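Local coordinates for nitronate monooxygenase family protein (Pseudomonas aeruginosa, PDB 4QIT) that uses FMN and molecular oxygen to oxidise and denitrify alkyl nitronates, with the toxin propionate 3-nitronate as its best substrate, at residues 79-93 with 299-311. The protein carries 1 engineered substitution. Residues are numbered along the deposited sequence; the frame is centred on the assembly and turned at random.
Sequences HRPGQADPARERAWL and VPPLPDYPFVYDA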
# COMPACT_ATOMS: atom_id res chain seq x y z
N HIS A 79 -21.50 -6.99 -4.80
CA HIS A 79 -21.01 -7.98 -3.86
C HIS A 79 -21.81 -9.29 -3.95
O HIS A 79 -22.91 -9.32 -4.53
CB HIS A 79 -21.09 -7.43 -2.43
CG HIS A 79 -22.43 -6.85 -2.08
ND1 HIS A 79 -22.88 -5.65 -2.60
CD2 HIS A 79 -23.40 -7.30 -1.26
CE1 HIS A 79 -24.08 -5.39 -2.11
NE2 HIS A 79 -24.42 -6.37 -1.29
N ARG A 80 -21.25 -10.36 -3.39
CA ARG A 80 -22.03 -11.58 -3.15
C ARG A 80 -23.18 -11.19 -2.24
O ARG A 80 -22.96 -10.55 -1.21
CB ARG A 80 -21.17 -12.63 -2.47
CG ARG A 80 -21.97 -13.83 -1.96
CD ARG A 80 -21.11 -14.80 -1.17
NE ARG A 80 -20.32 -14.15 -0.12
CZ ARG A 80 -20.83 -13.69 1.02
NH1 ARG A 80 -22.14 -13.79 1.26
NH2 ARG A 80 -20.04 -13.11 1.92
N PRO A 81 -24.42 -11.56 -2.62
CA PRO A 81 -25.57 -11.21 -1.78
C PRO A 81 -25.38 -11.68 -0.34
O PRO A 81 -24.98 -12.82 -0.10
CB PRO A 81 -26.73 -11.94 -2.45
CG PRO A 81 -26.35 -11.96 -3.90
CD PRO A 81 -24.85 -12.20 -3.88
N GLY A 82 -25.66 -10.78 0.61
CA GLY A 82 -25.43 -11.09 2.01
C GLY A 82 -26.27 -12.27 2.45
O GLY A 82 -27.42 -12.44 2.02
N GLN A 83 -25.70 -13.09 3.32
CA GLN A 83 -26.41 -14.25 3.85
C GLN A 83 -26.82 -13.98 5.29
O GLN A 83 -25.98 -13.86 6.18
CB GLN A 83 -25.54 -15.50 3.75
CG GLN A 83 -25.45 -16.03 2.32
CD GLN A 83 -24.49 -17.20 2.17
OE1 GLN A 83 -24.33 -18.02 3.08
NE2 GLN A 83 -23.85 -17.28 1.00
N ALA A 84 -28.13 -13.87 5.49
CA ALA A 84 -28.67 -13.60 6.82
C ALA A 84 -28.31 -14.75 7.75
O ALA A 84 -28.30 -15.92 7.34
CB ALA A 84 -30.17 -13.43 6.75
N ASP A 85 -28.00 -14.40 8.99
CA ASP A 85 -27.65 -15.37 10.03
C ASP A 85 -28.14 -14.80 11.36
O ASP A 85 -27.37 -14.18 12.10
CB ASP A 85 -26.12 -15.57 10.08
CG ASP A 85 -25.70 -16.71 11.01
OD1 ASP A 85 -26.45 -17.04 11.96
OD2 ASP A 85 -24.60 -17.26 10.79
N PRO A 86 -29.43 -14.99 11.66
CA PRO A 86 -30.05 -14.36 12.82
C PRO A 86 -29.33 -14.64 14.14
O PRO A 86 -29.20 -13.74 14.96
CB PRO A 86 -31.46 -14.96 12.84
CG PRO A 86 -31.74 -15.25 11.39
CD PRO A 86 -30.42 -15.70 10.82
N ALA A 87 -28.84 -15.87 14.33
CA ALA A 87 -28.12 -16.19 15.56
C ALA A 87 -26.83 -15.38 15.68
O ALA A 87 -26.54 -14.82 16.74
CB ALA A 87 -27.83 -17.68 15.64
N ARG A 88 -26.07 -15.34 14.59
CA ARG A 88 -24.81 -14.60 14.58
C ARG A 88 -25.06 -13.10 14.74
O ARG A 88 -24.33 -12.40 15.43
CB ARG A 88 -24.02 -14.89 13.29
CG ARG A 88 -22.59 -14.36 13.32
CD ARG A 88 -21.76 -14.85 12.14
NE ARG A 88 -21.36 -16.25 12.27
CZ ARG A 88 -20.28 -16.77 11.69
NH1 ARG A 88 -19.49 -16.01 10.95
NH2 ARG A 88 -19.98 -18.05 11.87
N GLU A 89 -26.11 -12.61 14.09
CA GLU A 89 -26.49 -11.20 14.21
C GLU A 89 -26.96 -10.87 15.62
O GLU A 89 -26.65 -9.81 16.16
CB GLU A 89 -27.54 -10.86 13.16
CG GLU A 89 -26.98 -10.95 11.74
CD GLU A 89 -28.02 -11.24 10.69
OE1 GLU A 89 -29.23 -11.06 10.95
OE2 GLU A 89 -27.62 -11.66 9.58
N ARG A 90 -27.69 -11.79 16.24
CA ARG A 90 -28.15 -11.59 17.61
C ARG A 90 -26.96 -11.46 18.56
O ARG A 90 -26.94 -10.59 19.42
CB ARG A 90 -29.06 -12.75 18.04
CG ARG A 90 -29.71 -12.58 19.40
CD ARG A 90 -30.77 -13.66 19.59
NE ARG A 90 -31.26 -13.74 20.96
CZ ARG A 90 -32.32 -14.46 21.33
NH1 ARG A 90 -33.00 -15.14 20.41
NH2 ARG A 90 -32.71 -14.48 22.59
N ALA A 91 -25.96 -12.33 18.38
CA ALA A 91 -24.76 -12.29 19.21
C ALA A 91 -23.98 -10.98 19.01
O ALA A 91 -23.40 -10.44 19.96
CB ALA A 91 -23.87 -13.51 18.93
N TRP A 92 -23.96 -10.49 17.77
CA TRP A 92 -23.26 -9.25 17.47
C TRP A 92 -23.95 -8.07 18.16
O TRP A 92 -23.29 -7.24 18.79
CB TRP A 92 -23.19 -9.03 15.96
CG TRP A 92 -22.30 -7.88 15.59
CD1 TRP A 92 -22.69 -6.65 15.14
CD2 TRP A 92 -20.88 -7.86 15.65
NE1 TRP A 92 -21.58 -5.86 14.93
CE2 TRP A 92 -20.45 -6.58 15.23
CE3 TRP A 92 -19.91 -8.81 16.03
CZ2 TRP A 92 -19.11 -6.22 15.18
CZ3 TRP A 92 -18.57 -8.45 15.97
CH2 TRP A 92 -18.18 -7.17 15.55
N LEU A 93 -25.27 -8.00 18.02
CA LEU A 93 -26.06 -6.97 18.70
C LEU A 93 -25.88 -7.02 20.22
O LEU A 93 -25.70 -5.98 20.85
CB LEU A 93 -27.54 -7.12 18.33
CG LEU A 93 -27.85 -6.78 16.87
CD1 LEU A 93 -29.23 -7.28 16.48
CD2 LEU A 93 -27.73 -5.28 16.65
N VAL A 299 -14.93 -11.01 21.40
CA VAL A 299 -15.64 -10.55 20.21
C VAL A 299 -16.25 -11.74 19.47
O VAL A 299 -15.53 -12.63 19.01
CB VAL A 299 -14.71 -9.78 19.25
CG1 VAL A 299 -15.49 -9.28 18.03
CG2 VAL A 299 -14.04 -8.62 19.97
N PRO A 300 -17.59 -11.76 19.34
CA PRO A 300 -18.24 -12.88 18.66
C PRO A 300 -18.00 -12.81 17.16
O PRO A 300 -17.55 -11.78 16.66
CB PRO A 300 -19.72 -12.66 18.98
CG PRO A 300 -19.85 -11.18 19.17
CD PRO A 300 -18.55 -10.72 19.75
N PRO A 301 -18.28 -13.91 16.43
CA PRO A 301 -18.05 -13.91 14.99
C PRO A 301 -18.82 -12.80 14.27
O PRO A 301 -19.96 -12.49 14.61
CB PRO A 301 -18.57 -15.29 14.55
CG PRO A 301 -18.41 -16.14 15.76
CD PRO A 301 -18.72 -15.23 16.92
N LEU A 302 -18.17 -12.21 13.27
CA LEU A 302 -18.77 -11.12 12.52
C LEU A 302 -19.89 -11.63 11.62
O LEU A 302 -19.69 -12.60 10.87
CB LEU A 302 -17.70 -10.49 11.63
CG LEU A 302 -17.87 -9.08 11.11
CD1 LEU A 302 -18.03 -8.11 12.26
CD2 LEU A 302 -16.67 -8.70 10.25
N PRO A 303 -21.07 -10.97 11.66
CA PRO A 303 -22.10 -11.26 10.65
C PRO A 303 -21.62 -10.89 9.23
O PRO A 303 -20.55 -10.30 9.06
CB PRO A 303 -23.27 -10.36 11.07
CG PRO A 303 -23.04 -10.09 12.54
CD PRO A 303 -21.55 -10.03 12.69
N ASP A 304 -22.41 -11.24 8.23
CA ASP A 304 -22.04 -10.98 6.85
C ASP A 304 -22.24 -9.50 6.51
O ASP A 304 -22.98 -8.78 7.18
CB ASP A 304 -22.92 -11.85 5.95
CG ASP A 304 -22.30 -12.14 4.60
OD1 ASP A 304 -21.12 -11.78 4.37
OD2 ASP A 304 -23.00 -12.75 3.76
N TYR A 305 -21.53 -9.04 5.49
CA TYR A 305 -21.85 -7.77 4.86
C TYR A 305 -23.16 -7.94 4.08
O TYR A 305 -23.37 -8.95 3.43
CB TYR A 305 -20.71 -7.42 3.90
CG TYR A 305 -20.90 -6.15 3.12
CD1 TYR A 305 -20.53 -4.91 3.64
CD2 TYR A 305 -21.45 -6.18 1.84
CE1 TYR A 305 -20.71 -3.74 2.91
CE2 TYR A 305 -21.64 -5.03 1.10
CZ TYR A 305 -21.27 -3.81 1.64
OH TYR A 305 -21.45 -2.67 0.89
N PRO A 306 -24.06 -6.94 4.13
CA PRO A 306 -23.95 -5.64 4.79
C PRO A 306 -24.74 -5.55 6.10
O PRO A 306 -25.00 -4.43 6.60
CB PRO A 306 -24.58 -4.71 3.74
CG PRO A 306 -25.74 -5.54 3.23
CD PRO A 306 -25.27 -6.99 3.28
N PHE A 307 -25.13 -6.69 6.66
CA PHE A 307 -25.88 -6.70 7.92
C PHE A 307 -25.12 -5.99 9.03
O PHE A 307 -25.73 -5.31 9.86
CB PHE A 307 -26.23 -8.14 8.33
CG PHE A 307 -27.04 -8.88 7.31
CD1 PHE A 307 -28.43 -8.76 7.28
CD2 PHE A 307 -26.42 -9.70 6.37
CE1 PHE A 307 -29.18 -9.44 6.33
CE2 PHE A 307 -27.17 -10.38 5.42
CZ PHE A 307 -28.55 -10.25 5.40
N VAL A 308 -23.80 -6.17 9.08
CA VAL A 308 -22.98 -5.47 10.06
C VAL A 308 -23.17 -3.96 9.97
O VAL A 308 -23.33 -3.28 10.98
CB VAL A 308 -21.49 -5.82 9.91
CG1 VAL A 308 -20.64 -5.02 10.91
CG2 VAL A 308 -21.28 -7.31 10.11
N TYR A 309 -23.18 -3.43 8.74
CA TYR A 309 -23.38 -1.99 8.58
C TYR A 309 -24.75 -1.51 9.07
O TYR A 309 -24.87 -0.40 9.57
CB TYR A 309 -23.11 -1.53 7.13
CG TYR A 309 -22.72 -0.07 7.04
CD1 TYR A 309 -21.89 0.50 8.01
CD2 TYR A 309 -23.16 0.74 6.00
CE1 TYR A 309 -21.51 1.83 7.94
CE2 TYR A 309 -22.78 2.08 5.93
CZ TYR A 309 -21.95 2.61 6.91
OH TYR A 309 -21.57 3.94 6.86
N ASP A 310 -25.77 -2.35 8.95
CA ASP A 310 -27.09 -2.01 9.48
C ASP A 310 -27.01 -1.81 10.99
O ASP A 310 -27.59 -0.87 11.53
CB ASP A 310 -28.09 -3.11 9.11
CG ASP A 310 -29.53 -2.69 9.36
OD1 ASP A 310 -29.86 -1.50 9.17
OD2 ASP A 310 -30.34 -3.56 9.75
N ALA A 311 -26.27 -2.68 11.68
CA ALA A 311 -26.09 -2.55 13.12
C ALA A 311 -25.33 -1.26 13.45
O ALA A 311 -25.71 -0.49 14.34
CB ALA A 311 -25.37 -3.78 13.70
O HOH W 1 -21.89 -9.97 1.18
O HOH W 2 -25.10 -12.36 8.59
O HOH W 3 -21.77 -13.29 16.33
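A bend at chi3 of Arg-80 (51°) turns its guanidinium end-on to the carboxylate of Asp-304, whose CG is anti to the backbone N (chi1 -156°). The two groups, nearly coplanar (12°), form a bidentate salt bridge: Arg-80 NH1 meets Asp-304 OD2 at 2.8 Å and Arg-80 NH2 meets Asp-304 OD1 at 3.0 Å, each carboxylate oxygen accepting on its syn lone pair. From the anti side, Gln-83 N gives Asp-304 OD2 a further, nearly straight bond of 2.8 Å. Trp-92 receives Leu-302 CD1 over its six-membered ring in a CH-pi contact, while Pro-303 CG packs on Trp-92 CB. Pro-301 CB sits over the guanidinium face of Arg-88. Tyr-305, its side chain about 5 Å from bound nitroethane, points its ring edge at the face of His-79, whose NE2 is bonded to Tyr-115 O. Glu-89 OE2 lies over the rim of the Phe-307 face, where helix 307-320 starts, and is hydrogen-bonded by Asp-85 N and a water that also joins Gln-83 O and Asp-304 N. Proline-rich 299-306 is thus held by polar bonds to loop 79-85, after TIM-barrel strand 72-77, and mainly by apolar packing to the start of helix 86-101. Three donors would probably keep Asp-304 ionised.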